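Local structure of amino acid amide racemase (Ochrobactrum anthropi, 6GIO) at residues Arg121-Ala126 / Val199-Ile204; Arg131-Ile136 / Leu165-Pro170; His340-Asp345 / Val355-Asp360; Ala373-Arg378 / Gly421-Gly426; Leu382-Thr387 / Ala413-Gln418. The protein is a pyridoxal-5'-phosphate-containing enzyme of the class-III aminotransferase family, present here as an assembly of two chains. One frame throughout, in Å; residues are numbered along the deposited sequence.

Contact 1: Arg121-Ala126 / Val199-Ile204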
# COMPACT_ATOMS: atom_id res chain seq x y z
N ARG C 121 -12.39 3.44 7.82
CA ARG C 121 -12.58 2.31 8.76
C ARG C 121 -12.55 2.80 10.22
O ARG C 121 -13.43 2.46 10.96
CB ARG C 121 -11.48 1.28 8.56
CG ARG C 121 -11.52 0.54 7.24
CD ARG C 121 -10.71 -0.73 7.27
NE ARG C 121 -11.02 -1.57 8.40
CZ ARG C 121 -10.13 -2.20 9.15
NH1 ARG C 121 -8.93 -2.47 8.68
NH2 ARG C 121 -10.45 -2.52 10.38
N VAL C 122 -11.61 3.67 10.56
CA VAL C 122 -11.43 4.03 11.97
C VAL C 122 -12.37 5.14 12.39
O VAL C 122 -12.79 5.23 13.56
CB VAL C 122 -9.95 4.38 12.28
CG1 VAL C 122 -9.55 5.70 11.67
CG2 VAL C 122 -9.69 4.35 13.78
N LEU C 123 -12.71 6.00 11.44
CA LEU C 123 -13.69 7.07 11.76
C LEU C 123 -15.08 6.49 12.09
O LEU C 123 -15.72 6.87 13.10
CB LEU C 123 -13.77 8.08 10.64
CG LEU C 123 -12.61 9.03 10.44
CD1 LEU C 123 -12.66 9.57 9.01
CD2 LEU C 123 -12.67 10.17 11.44
N THR C 124 -15.54 5.56 11.26
CA THR C 124 -16.87 4.97 11.49
C THR C 124 -16.86 4.18 12.80
O THR C 124 -17.77 4.34 13.63
CB THR C 124 -17.30 4.11 10.32
OG1 THR C 124 -16.24 3.23 9.99
CG2 THR C 124 -17.58 4.97 9.12
N ALA C 125 -15.80 3.41 13.02
CA ALA C 125 -15.70 2.56 14.20
C ALA C 125 -15.62 3.41 15.45
O ALA C 125 -16.33 3.14 16.39
CB ALA C 125 -14.50 1.61 14.12
N ALA C 126 -14.82 4.49 15.45
CA ALA C 126 -14.59 5.27 16.68
C ALA C 126 -15.76 6.18 17.03
O ALA C 126 -16.09 6.40 18.22
CB ALA C 126 -13.31 6.08 16.55
N VAL C 199 -23.58 11.00 10.90
CA VAL C 199 -22.48 11.22 9.99
C VAL C 199 -21.18 11.26 10.77
O VAL C 199 -20.98 12.16 11.64
CB VAL C 199 -22.64 12.54 9.20
CG1 VAL C 199 -21.44 12.71 8.26
CG2 VAL C 199 -23.95 12.55 8.43
N ALA C 200 -20.32 10.28 10.48
CA ALA C 200 -19.00 10.16 11.12
C ALA C 200 -18.09 11.34 10.76
O ALA C 200 -17.45 11.96 11.62
CB ALA C 200 -18.31 8.87 10.66
N ALA C 201 -18.02 11.62 9.45
CA ALA C 201 -17.03 12.49 8.90
C ALA C 201 -17.42 13.08 7.56
O ALA C 201 -18.23 12.49 6.84
CB ALA C 201 -15.76 11.69 8.70
N VAL C 202 -16.80 14.21 7.22
CA VAL C 202 -16.89 14.80 5.88
C VAL C 202 -15.50 14.77 5.36
O VAL C 202 -14.57 15.16 6.09
CB VAL C 202 -17.44 16.26 5.87
CG1 VAL C 202 -16.77 17.13 6.91
CG2 VAL C 202 -17.33 16.91 4.48
N PHE C 203 -15.35 14.31 4.10
CA PHE C 203 -14.06 14.29 3.43
C PHE C 203 -13.92 15.40 2.43
O PHE C 203 -14.73 15.50 1.47
CB PHE C 203 -13.86 12.98 2.71
CG PHE C 203 -13.40 11.85 3.59
CD1 PHE C 203 -14.28 11.25 4.46
CD2 PHE C 203 -12.08 11.36 3.49
CE1 PHE C 203 -13.87 10.17 5.26
CE2 PHE C 203 -11.67 10.30 4.26
CZ PHE C 203 -12.56 9.69 5.16
N ILE C 204 -12.84 16.16 2.59
CA ILE C 204 -12.63 17.42 1.83
C ILE C 204 -11.29 17.40 1.12
O ILE C 204 -10.23 17.31 1.79
CB ILE C 204 -12.60 18.64 2.77
CG1 ILE C 204 -13.94 18.88 3.45
CG2 ILE C 204 -12.17 19.90 2.03
CD1 ILE C 204 -13.86 19.89 4.60
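Leu123 of helix 112-127 rests on Ala200, Ala201 and Phe203 of strand 199-204, a helix-on-sheet contact in the mostly parallel sheet of this pyridoxal-5'-phosphate enzyme. The two segment axes approach to 7.7 Å and run nearly antiparallel, 150° between their directions. One branch of Leu123 does most of the touching: its CD1 sits 3.8 Å from Ala201 CB and 3.9 Å from Phe203 CZ. Phe203 and Leu123 reach for each other from opposite directions, and the methyl meets the far end of the ring, at CZ and CE1, obliquely. The first torsion of Phe203 (chi1 -81°) sets its ring opposite the carbonyl carbon; the CB itself does not aim at the helix, and it is the outer part of the ring that closes the distance. One residue further along the helix the backbones draw together, with Thr124 CA 5.6 Å from Ala200 CA. Here the small Ala200 methyl points at the helix and lies against its main chain, CB being 4.2 Å from Thr124 CA and 4.1 Å from Leu123 O. Thr124 adds its CG2 methyl, 4.3 Å from Ala200 CB, while its OG1 turns back to the carbonyl oxygen of Val120 in its own helix. Leu123 also touches Leu234 and Val236 of the adjoining strand 234-238. Phe203 packs on Ile132 of strand 131-135, on Asn116 and Ala119 of helix 112-127, and on the ring of His140, a residue of the cofactor pocket. From the same helix, Arg121 and Val122 pack on Thr144 and Ile18 of the second subunit.

Contact 2: Arg131-Ile136 / Leu165-Pro170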
# COMPACT_ATOMS: atom_id res chain seq x y z
N ARG C 131 -22.48 7.11 8.42
CA ARG C 131 -22.62 7.93 7.24
C ARG C 131 -21.39 8.83 6.98
O ARG C 131 -20.71 9.28 7.93
CB ARG C 131 -23.86 8.80 7.35
CG ARG C 131 -25.16 8.00 7.40
CD ARG C 131 -26.32 8.98 7.47
NE ARG C 131 -27.57 8.39 7.97
CZ ARG C 131 -28.52 7.87 7.20
NH1 ARG C 131 -28.39 7.82 5.87
NH2 ARG C 131 -29.61 7.39 7.79
N ILE C 132 -21.12 9.06 5.69
CA ILE C 132 -19.96 9.83 5.25
C ILE C 132 -20.37 10.90 4.22
O ILE C 132 -21.13 10.61 3.32
CB ILE C 132 -18.87 8.89 4.62
CG1 ILE C 132 -18.28 7.97 5.69
CG2 ILE C 132 -17.76 9.72 3.96
CD1 ILE C 132 -17.56 8.64 6.83
N ILE C 133 -19.82 12.11 4.34
CA ILE C 133 -20.06 13.16 3.34
C ILE C 133 -18.83 13.23 2.44
O ILE C 133 -17.72 13.33 2.92
CB ILE C 133 -20.42 14.52 3.96
CG1 ILE C 133 -21.69 14.39 4.81
CG2 ILE C 133 -20.65 15.59 2.88
CD1 ILE C 133 -21.82 15.44 5.89
N SER C 134 -19.05 13.16 1.16
CA SER C 134 -18.00 13.30 0.17
C SER C 134 -18.44 14.21 -1.03
O SER C 134 -19.59 14.66 -1.09
CB SER C 134 -17.65 11.91 -0.29
OG SER C 134 -16.62 11.94 -1.21
N PHE C 135 -17.54 14.47 -1.98
CA PHE C 135 -17.87 15.31 -3.13
C PHE C 135 -17.89 14.56 -4.43
O PHE C 135 -17.08 13.70 -4.65
CB PHE C 135 -16.91 16.51 -3.24
CG PHE C 135 -17.26 17.57 -2.26
CD1 PHE C 135 -18.28 18.47 -2.54
CD2 PHE C 135 -16.71 17.57 -1.00
CE1 PHE C 135 -18.68 19.40 -1.60
CE2 PHE C 135 -17.13 18.49 -0.04
CZ PHE C 135 -18.10 19.42 -0.35
N ILE C 136 -18.85 14.91 -5.29
CA ILE C 136 -18.86 14.42 -6.65
C ILE C 136 -17.53 14.83 -7.28
O ILE C 136 -17.11 16.02 -7.24
CB ILE C 136 -20.06 14.97 -7.47
CG1 ILE C 136 -21.38 14.45 -6.92
CG2 ILE C 136 -19.97 14.55 -8.94
CD1 ILE C 136 -22.58 15.22 -7.36
N LEU C 165 -23.14 10.38 1.26
CA LEU C 165 -23.82 11.52 0.69
C LEU C 165 -22.82 12.21 -0.19
O LEU C 165 -21.83 12.73 0.33
CB LEU C 165 -24.29 12.48 1.81
CG LEU C 165 -25.00 13.77 1.33
CD1 LEU C 165 -26.08 13.42 0.33
CD2 LEU C 165 -25.59 14.59 2.47
N LEU C 166 -23.06 12.19 -1.52
CA LEU C 166 -22.25 12.91 -2.52
C LEU C 166 -22.83 14.28 -2.95
O LEU C 166 -23.94 14.36 -3.47
CB LEU C 166 -22.07 12.07 -3.77
CG LEU C 166 -21.15 10.87 -3.65
CD1 LEU C 166 -21.23 10.08 -4.96
CD2 LEU C 166 -19.70 11.23 -3.35
N LEU C 167 -22.07 15.36 -2.76
CA LEU C 167 -22.50 16.70 -3.08
C LEU C 167 -21.70 17.24 -4.22
O LEU C 167 -20.54 16.87 -4.35
CB LEU C 167 -22.24 17.62 -1.89
CG LEU C 167 -22.93 17.32 -0.56
CD1 LEU C 167 -22.35 18.20 0.52
CD2 LEU C 167 -24.43 17.51 -0.69
N PRO C 168 -22.27 18.18 -5.02
CA PRO C 168 -21.46 18.87 -6.00
C PRO C 168 -20.37 19.71 -5.35
O PRO C 168 -20.55 20.30 -4.26
CB PRO C 168 -22.48 19.76 -6.74
CG PRO C 168 -23.82 19.19 -6.44
CD PRO C 168 -23.68 18.64 -5.07
N TYR C 169 -19.21 19.73 -6.01
CA TYR C 169 -18.15 20.65 -5.59
C TYR C 169 -18.31 21.97 -6.39
O TYR C 169 -18.27 21.97 -7.61
CB TYR C 169 -16.77 19.98 -5.79
CG TYR C 169 -15.59 20.57 -5.07
CD1 TYR C 169 -14.91 21.65 -5.58
CD2 TYR C 169 -15.07 19.97 -3.88
CE1 TYR C 169 -13.75 22.15 -4.96
CE2 TYR C 169 -13.94 20.45 -3.27
CZ TYR C 169 -13.28 21.55 -3.80
OH TYR C 169 -12.14 22.05 -3.20
N PRO C 170 -18.55 23.07 -5.69
CA PRO C 170 -18.77 24.33 -6.38
C PRO C 170 -17.58 24.76 -7.20
O PRO C 170 -16.47 24.90 -6.65
CB PRO C 170 -18.94 25.34 -5.26
CG PRO C 170 -19.00 24.59 -4.01
CD PRO C 170 -18.65 23.18 -4.23
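Phe135 and Tyr169 form a T-shaped pair, the edge of the tyrosine pointing at the face of the phenylalanine, with ring planes at 80° and centroids 5.2 Å apart. The touching atom is Tyr169 CD2, which stands over the rim of the Phe135 ring, 3.6 Å from CG. Tyr169 is placed there by its first torsion (chi1 -163°), which swings the ring away from its own backbone N and across to Phe135. Leu167 continues this apolar face: its CB lies 4.0 Å from Phe135 CE1, and its CD1 3.9 Å from Ile133 CG2. Leu165 follows on the same face, and helices 179-191 and 220-229 cover it, with Leu186 on Ile133 and Leu165, and Leu224 on Phe135. On the reverse face Leu166 bends one branch back, so that CD2 touches Ser134 CB at 3.7 Å. These are neighbouring parallel strands of a beta-alpha-beta unit that also holds helix 144-147, and strand 164-167 lies at one edge of the mostly parallel sheet within this chain. In the usual parallel manner, Leu165 bonds to the residues flanking Ile133, its N to Ile132 O and its O to Ser134 N. Leu167 does likewise around Phe135, its N reaching Ser134 O (3.1 Å) and its O accepting from Ile136 N (2.8 Å). At the margin, Pro168 O meets the edge of the Phe135 ring. The hydroxyls find partners outside the two segments: Ser134 OG is bonded to Ile149 O, and Tyr169 OH to the backbone oxygen of Glu205, a residue of the cofactor pocket.

Contact 3: His340-Asp345 / Val355-Asp360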
# COMPACT_ATOMS: atom_id res chain seq x y z
N HIS C 340 -3.73 31.12 -28.11
CA HIS C 340 -4.48 29.88 -28.23
C HIS C 340 -5.84 29.99 -27.50
O HIS C 340 -5.90 29.93 -26.26
CB HIS C 340 -3.65 28.77 -27.62
CG HIS C 340 -2.29 28.63 -28.22
ND1 HIS C 340 -2.10 28.23 -29.54
CD2 HIS C 340 -1.05 28.79 -27.70
CE1 HIS C 340 -0.81 28.14 -29.79
NE2 HIS C 340 -0.15 28.48 -28.69
N SER C 341 -6.92 30.12 -28.24
CA SER C 341 -8.22 30.36 -27.59
C SER C 341 -8.73 29.09 -26.85
O SER C 341 -9.59 29.20 -25.97
CB SER C 341 -9.22 30.95 -28.59
OG SER C 341 -9.37 30.06 -29.67
N ILE C 342 -8.15 27.91 -27.16
CA ILE C 342 -8.49 26.67 -26.44
C ILE C 342 -8.17 26.73 -24.94
O ILE C 342 -8.75 26.00 -24.16
CB ILE C 342 -7.80 25.45 -27.07
CG1 ILE C 342 -8.35 24.13 -26.50
CG2 ILE C 342 -6.29 25.52 -26.86
CD1 ILE C 342 -7.82 22.90 -27.22
N ILE C 343 -7.26 27.60 -24.53
CA ILE C 343 -6.93 27.75 -23.12
C ILE C 343 -8.03 28.58 -22.44
O ILE C 343 -8.01 29.80 -22.45
CB ILE C 343 -5.54 28.40 -22.96
CG1 ILE C 343 -4.48 27.53 -23.62
CG2 ILE C 343 -5.22 28.64 -21.47
CD1 ILE C 343 -3.12 28.18 -23.69
N GLY C 344 -9.02 27.90 -21.89
CA GLY C 344 -10.14 28.61 -21.25
C GLY C 344 -9.86 29.13 -19.86
O GLY C 344 -10.43 30.16 -19.44
N ASP C 345 -9.01 28.42 -19.10
CA ASP C 345 -8.72 28.81 -17.71
C ASP C 345 -7.35 28.25 -17.33
O ASP C 345 -6.90 27.23 -17.86
CB ASP C 345 -9.79 28.23 -16.78
CG ASP C 345 -9.85 28.90 -15.40
OD1 ASP C 345 -9.39 30.05 -15.23
OD2 ASP C 345 -10.42 28.26 -14.50
N VAL C 355 -4.78 23.59 -16.52
CA VAL C 355 -5.18 24.35 -17.69
C VAL C 355 -6.40 23.74 -18.38
O VAL C 355 -6.32 22.70 -19.01
CB VAL C 355 -4.01 24.45 -18.70
CG1 VAL C 355 -4.41 25.29 -19.91
CG2 VAL C 355 -2.78 25.05 -18.03
N ASP C 356 -7.55 24.43 -18.30
CA ASP C 356 -8.81 23.89 -18.78
C ASP C 356 -9.00 24.15 -20.30
O ASP C 356 -9.11 25.30 -20.74
CB ASP C 356 -9.93 24.54 -17.96
CG ASP C 356 -11.22 23.83 -18.13
OD1 ASP C 356 -11.59 23.57 -19.29
OD2 ASP C 356 -11.82 23.49 -17.09
N LEU C 357 -8.99 23.10 -21.11
CA LEU C 357 -9.10 23.23 -22.54
C LEU C 357 -10.58 23.22 -22.95
O LEU C 357 -11.35 22.35 -22.51
CB LEU C 357 -8.38 22.09 -23.25
CG LEU C 357 -6.94 21.90 -22.84
CD1 LEU C 357 -6.33 20.76 -23.59
CD2 LEU C 357 -6.13 23.16 -23.08
N VAL C 358 -10.96 24.18 -23.78
CA VAL C 358 -12.36 24.34 -24.18
C VAL C 358 -12.50 24.42 -25.70
O VAL C 358 -11.69 25.04 -26.36
CB VAL C 358 -12.98 25.59 -23.57
CG1 VAL C 358 -13.03 25.49 -22.04
CG2 VAL C 358 -12.24 26.85 -24.01
N SER C 359 -13.52 23.79 -26.26
CA SER C 359 -13.79 23.89 -27.69
C SER C 359 -14.50 25.19 -28.02
O SER C 359 -14.58 25.57 -29.19
CB SER C 359 -14.58 22.68 -28.21
OG SER C 359 -15.82 22.53 -27.55
N ASP C 360 -15.02 25.88 -27.00
CA ASP C 360 -15.75 27.13 -27.24
C ASP C 360 -15.58 28.03 -26.03
O ASP C 360 -15.91 27.61 -24.90
CB ASP C 360 -17.23 26.80 -27.51
CG ASP C 360 -18.06 28.03 -27.91
OD1 ASP C 360 -18.46 28.86 -27.04
OD2 ASP C 360 -18.29 28.15 -29.12
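Ile342 carries the closest packing, with CG1 3.8 Å from Leu357 CB and 3.5 Å from Val358 O. Its CG1 is anti to the backbone N (chi1 -169°), which lays the side chain over the opposing strand. Beside it, Ile343 CG2 meets Val355 CG1 at 3.8 Å. Three backbone bonds join the two segments: Val358 N to Ile342 O, Gly344 N to Asp356 O at 2.8 Å, and Asp356 N to Asp345 O. Gly344 and Asp345 thus both face Asp356, a classic beta bulge in the hairpin of strands 343-349 and 352-357. Without a side chain, Gly344 lets Val358 CG2 come within 3.9 Å of its CA. A type I turn from His340 to Ile343 leads into the first strand, and Ile420 of helix 406-424 backs Ile342 and Ile343. Asp345 and Asp356 lie close together, Asp345 CB 3.9 Å from Asp356 CB. Their acid groups stand further apart, Asp345 OD2 5.6 Å from Asp356 OD2. Arg347 forms salt bridges to both carboxylates and Arg174 adds one to Asp356, so the positive charge probably offsets the repulsion of the acids and favours their ionised forms.

Contact 4: Ala373-Arg378 / Gly421-Gly426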
# COMPACT_ATOMS: atom_id res chain seq x y z
N ALA C 373 -5.31 14.60 -25.47
CA ALA C 373 -4.28 13.54 -25.59
C ALA C 373 -3.17 13.89 -26.61
O ALA C 373 -2.02 13.57 -26.38
CB ALA C 373 -4.91 12.18 -25.94
N LYS C 374 -3.54 14.56 -27.70
CA LYS C 374 -2.58 14.96 -28.70
C LYS C 374 -1.66 16.01 -28.17
O LYS C 374 -0.48 16.04 -28.51
CB LYS C 374 -3.28 15.51 -29.96
CG LYS C 374 -3.86 14.41 -30.82
CD LYS C 374 -4.49 14.99 -32.06
CE LYS C 374 -5.13 13.88 -32.86
NZ LYS C 374 -5.63 14.37 -34.18
N ILE C 375 -2.19 16.92 -27.35
CA ILE C 375 -1.33 17.93 -26.73
C ILE C 375 -0.26 17.28 -25.81
O ILE C 375 0.92 17.66 -25.84
CB ILE C 375 -2.17 18.98 -25.97
CG1 ILE C 375 -3.00 19.79 -26.99
CG2 ILE C 375 -1.28 19.89 -25.15
CD1 ILE C 375 -4.11 20.59 -26.36
N ILE C 376 -0.66 16.29 -25.01
CA ILE C 376 0.30 15.56 -24.16
C ILE C 376 1.36 14.81 -25.01
O ILE C 376 2.55 14.81 -24.69
CB ILE C 376 -0.39 14.47 -23.30
CG1 ILE C 376 -1.53 15.04 -22.45
CG2 ILE C 376 0.61 13.80 -22.39
CD1 ILE C 376 -1.13 16.08 -21.46
N TYR C 377 0.88 14.14 -26.05
CA TYR C 377 1.78 13.38 -26.93
C TYR C 377 2.79 14.29 -27.62
O TYR C 377 3.99 14.00 -27.71
CB TYR C 377 0.99 12.64 -27.98
CG TYR C 377 1.88 11.91 -28.93
CD1 TYR C 377 2.33 10.65 -28.63
CD2 TYR C 377 2.24 12.49 -30.14
CE1 TYR C 377 3.15 9.96 -29.51
CE2 TYR C 377 3.06 11.81 -31.03
CZ TYR C 377 3.51 10.55 -30.70
OH TYR C 377 4.32 9.88 -31.57
N ARG C 378 2.32 15.41 -28.13
CA ARG C 378 3.23 16.35 -28.74
C ARG C 378 4.17 16.98 -27.71
O ARG C 378 5.34 17.24 -28.01
CB ARG C 378 2.47 17.41 -29.52
CG ARG C 378 3.33 18.37 -30.32
CD ARG C 378 4.15 17.62 -31.37
NE ARG C 378 4.95 18.53 -32.18
CZ ARG C 378 5.97 18.14 -32.94
NH1 ARG C 378 6.34 16.86 -32.99
NH2 ARG C 378 6.65 19.03 -33.63
N GLY C 421 -0.30 24.60 -30.31
CA GLY C 421 -0.30 25.15 -31.65
C GLY C 421 -0.21 24.05 -32.67
O GLY C 421 -0.94 24.06 -33.64
N ASP C 422 0.69 23.10 -32.45
CA ASP C 422 0.90 22.02 -33.44
C ASP C 422 -0.35 21.16 -33.54
O ASP C 422 -0.68 20.67 -34.60
CB ASP C 422 2.09 21.13 -33.06
CG ASP C 422 3.44 21.84 -33.20
OD1 ASP C 422 3.50 22.92 -33.78
OD2 ASP C 422 4.45 21.31 -32.72
N VAL C 423 -1.03 20.94 -32.41
CA VAL C 423 -2.23 20.11 -32.44
C VAL C 423 -3.41 20.84 -33.13
O VAL C 423 -4.14 20.23 -33.94
CB VAL C 423 -2.60 19.61 -31.03
CG1 VAL C 423 -4.04 19.09 -31.00
CG2 VAL C 423 -1.59 18.54 -30.59
N LEU C 424 -3.59 22.11 -32.81
CA LEU C 424 -4.66 22.89 -33.43
C LEU C 424 -4.47 23.05 -34.95
O LEU C 424 -5.44 23.04 -35.69
CB LEU C 424 -4.75 24.26 -32.80
CG LEU C 424 -5.28 24.29 -31.38
CD1 LEU C 424 -5.21 25.71 -30.89
CD2 LEU C 424 -6.71 23.77 -31.27
N ASP C 425 -3.22 23.17 -35.40
CA ASP C 425 -2.90 23.31 -36.83
C ASP C 425 -2.95 21.96 -37.48
O ASP C 425 -2.45 21.83 -38.58
CB ASP C 425 -1.47 23.85 -37.08
CG ASP C 425 -1.27 25.31 -36.70
OD1 ASP C 425 -2.25 26.06 -36.50
OD2 ASP C 425 -0.08 25.71 -36.62
N GLY C 426 -3.50 20.96 -36.81
CA GLY C 426 -3.69 19.64 -37.40
C GLY C 426 -2.39 18.92 -37.79
O GLY C 426 -2.31 18.27 -38.83
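Arg378 holds Asp422 side-on, giving NE and NH2 to one and the same carboxylate oxygen. The bond from NE to OD2 is short and fairly straight (2.9 Å, 161° at the hydrogen); that from NH2 to OD2 is longer, 3.3 Å. OD2 lies at the edge of the guanidinium, close to its plane, yet the two flat groups are turned 51° apart: NE arrives on the anti side of the carboxylate, whereas NH2 comes from above it. The arginine gets there by leaving its backbone with CG trans to N and then bending at chi2 (61°), which folds the chain across to the other helix. The remaining NH1 is bonded to Gln381, further fixing the group's rotation. Helices 369-382 and 406-424 meet here, the first also resting Ile375 on Leu396 of the smaller domain's sheet. Val423 fills the join, mainly with CG2, which is 3.4 Å from Lys374 O and 3.5 Å from Lys374 CB; Val423 CG1 also touches Lys374 CB, at 3.8 Å. The side chain of Ile375 crosses that of Val423 at about a right angle, Ile375 CG1 to Val423 CG2 4.1 Å. Of the Lys374 side chain it is the CB that packs here; beyond CG it runs fully extended, and NZ reaches Asp430 in a salt bridge and the oxygen of Val428. Just past Val423, helix 406-424 ends in a Schellman motif, Gly426 taking the positive phi and its N bonding to Val423 O.

Contact 5: Leu382-Thr387 / Ala413-Gln418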
# COMPACT_ATOMS: atom_id res chain seq x y z
N LEU C 382 8.26 16.98 -27.80
CA LEU C 382 9.00 18.20 -27.63
C LEU C 382 9.85 18.24 -26.35
O LEU C 382 10.56 19.23 -26.14
CB LEU C 382 8.06 19.43 -27.66
CG LEU C 382 7.29 19.59 -28.97
CD1 LEU C 382 6.22 20.67 -28.81
CD2 LEU C 382 8.24 19.89 -30.13
N GLY C 383 9.77 17.20 -25.51
CA GLY C 383 10.64 17.09 -24.33
C GLY C 383 10.02 17.48 -22.98
O GLY C 383 10.74 17.84 -22.04
N ALA C 384 8.70 17.37 -22.86
CA ALA C 384 8.03 17.57 -21.55
C ALA C 384 6.99 16.50 -21.28
O ALA C 384 6.23 16.10 -22.19
CB ALA C 384 7.40 18.94 -21.47
N ALA C 385 6.98 16.03 -20.02
CA ALA C 385 6.04 15.02 -19.57
C ALA C 385 4.92 15.64 -18.72
O ALA C 385 5.19 16.21 -17.63
CB ALA C 385 6.76 13.93 -18.77
N PHE C 386 3.68 15.52 -19.18
CA PHE C 386 2.55 15.98 -18.35
C PHE C 386 1.33 15.13 -18.61
O PHE C 386 1.41 14.16 -19.39
CB PHE C 386 2.29 17.50 -18.47
CG PHE C 386 2.19 18.01 -19.88
CD1 PHE C 386 3.34 18.20 -20.66
CD2 PHE C 386 0.96 18.36 -20.43
CE1 PHE C 386 3.26 18.68 -21.96
CE2 PHE C 386 0.87 18.84 -21.74
CZ PHE C 386 2.02 18.99 -22.50
N THR C 387 0.22 15.46 -17.95
CA THR C 387 -0.98 14.60 -17.99
C THR C 387 -2.22 15.45 -18.12
O THR C 387 -2.12 16.66 -18.18
CB THR C 387 -1.10 13.75 -16.72
OG1 THR C 387 -1.26 14.62 -15.59
CG2 THR C 387 0.15 12.92 -16.53
N ALA C 413 6.73 26.42 -20.61
CA ALA C 413 5.76 27.30 -21.26
C ALA C 413 5.93 27.25 -22.78
O ALA C 413 4.96 27.23 -23.54
CB ALA C 413 5.96 28.69 -20.75
N ASP C 414 7.17 27.21 -23.22
CA ASP C 414 7.43 27.17 -24.66
C ASP C 414 6.98 25.87 -25.27
O ASP C 414 6.42 25.84 -26.39
CB ASP C 414 8.92 27.43 -24.92
CG ASP C 414 9.27 28.93 -24.85
OD1 ASP C 414 8.38 29.81 -24.85
OD2 ASP C 414 10.47 29.24 -24.78
N ILE C 415 7.21 24.77 -24.55
CA ILE C 415 6.82 23.45 -25.05
C ILE C 415 5.30 23.32 -25.11
O ILE C 415 4.72 22.85 -26.10
CB ILE C 415 7.44 22.31 -24.21
CG1 ILE C 415 8.95 22.20 -24.53
CG2 ILE C 415 6.71 20.98 -24.48
CD1 ILE C 415 9.72 21.34 -23.56
N VAL C 416 4.64 23.76 -24.04
CA VAL C 416 3.15 23.73 -24.03
C VAL C 416 2.54 24.57 -25.18
O VAL C 416 1.58 24.16 -25.83
CB VAL C 416 2.61 24.26 -22.67
CG1 VAL C 416 1.10 24.44 -22.72
CG2 VAL C 416 3.01 23.30 -21.57
N ASP C 417 3.10 25.78 -25.35
CA ASP C 417 2.72 26.70 -26.41
C ASP C 417 2.86 26.01 -27.77
O ASP C 417 1.93 25.98 -28.57
CB ASP C 417 3.61 27.95 -26.29
CG ASP C 417 3.41 28.96 -27.41
OD1 ASP C 417 2.61 28.76 -28.34
OD2 ASP C 417 4.12 29.97 -27.36
N GLN C 418 4.00 25.40 -28.00
CA GLN C 418 4.25 24.75 -29.27
C GLN C 418 3.38 23.52 -29.46
O GLN C 418 2.93 23.23 -30.58
CB GLN C 418 5.73 24.37 -29.38
CG GLN C 418 6.12 23.87 -30.78
CD GLN C 418 6.06 24.98 -31.82
OE1 GLN C 418 5.51 24.82 -32.90
NE2 GLN C 418 6.60 26.11 -31.47
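Ile415 fits against the bend between Leu382 and Ala384, and its CG2 and CD1 methyls do the touching, CG2 against side chains and CD1 against main chain. CG2 lies between two side chains, 3.7 Å from Ala384 CB and 3.8 Å from Leu382 CB. CG1 takes the place opposite the carbonyl carbon (chi1 -74°), which sends CD1 to the main chain of the bend. One helical turn on, Leu382 CD1 comes up against the aliphatic base of Gln418, 3.8 Å from CG, the two side chains crossing at about a right angle. The second kind of contact is methyl to backbone: Ile415 CD1 sits 3.4 Å from Leu382 O and 3.9 Å from Gly383 C. That stretch of main chain is where helix 369-382 stops. Gly383 closes it with a Schellman motif, its phi of 101° suiting glycine, and the chain turns directly into strand 384-389, so helix 406-424 covers a helix-to-strand junction. Backbone bonds from Gly383 and Ala385 to Leu45 then tie that strand to strand 43-46, and further along Ala385 and Thr387 pack on Tyr82 and Leu81 of the second subunit. The polar interactions belong to the other side of the helix: the CB of Asp417 points away from the bend, and its carboxylate forms a salt bridge with Lys339 and a hydrogen bond with His340.

From the N terminus, contact 1 opens at helix 112-127 and closes at strand 199-204; contact 2 opens and closes within that span, and backbone bonds between strands 131-135 and 199-204 join the two in the mostly parallel sheet. Contact 3 follows in series and closes the short hairpin of strands 343-349 and 352-357 at the edge of the second sheet. Contact 4 then spans from helix 369-382 to the end of helix 406-424 and encloses contact 5; both use the latter helix, and none of the five loops cross. Contacts 3 and 5 touch through a hydrogen bond, and contacts 3 and 4 by Leu357 packing on Ile375. Contacts 1 and 5 have centres about 41 Å apart.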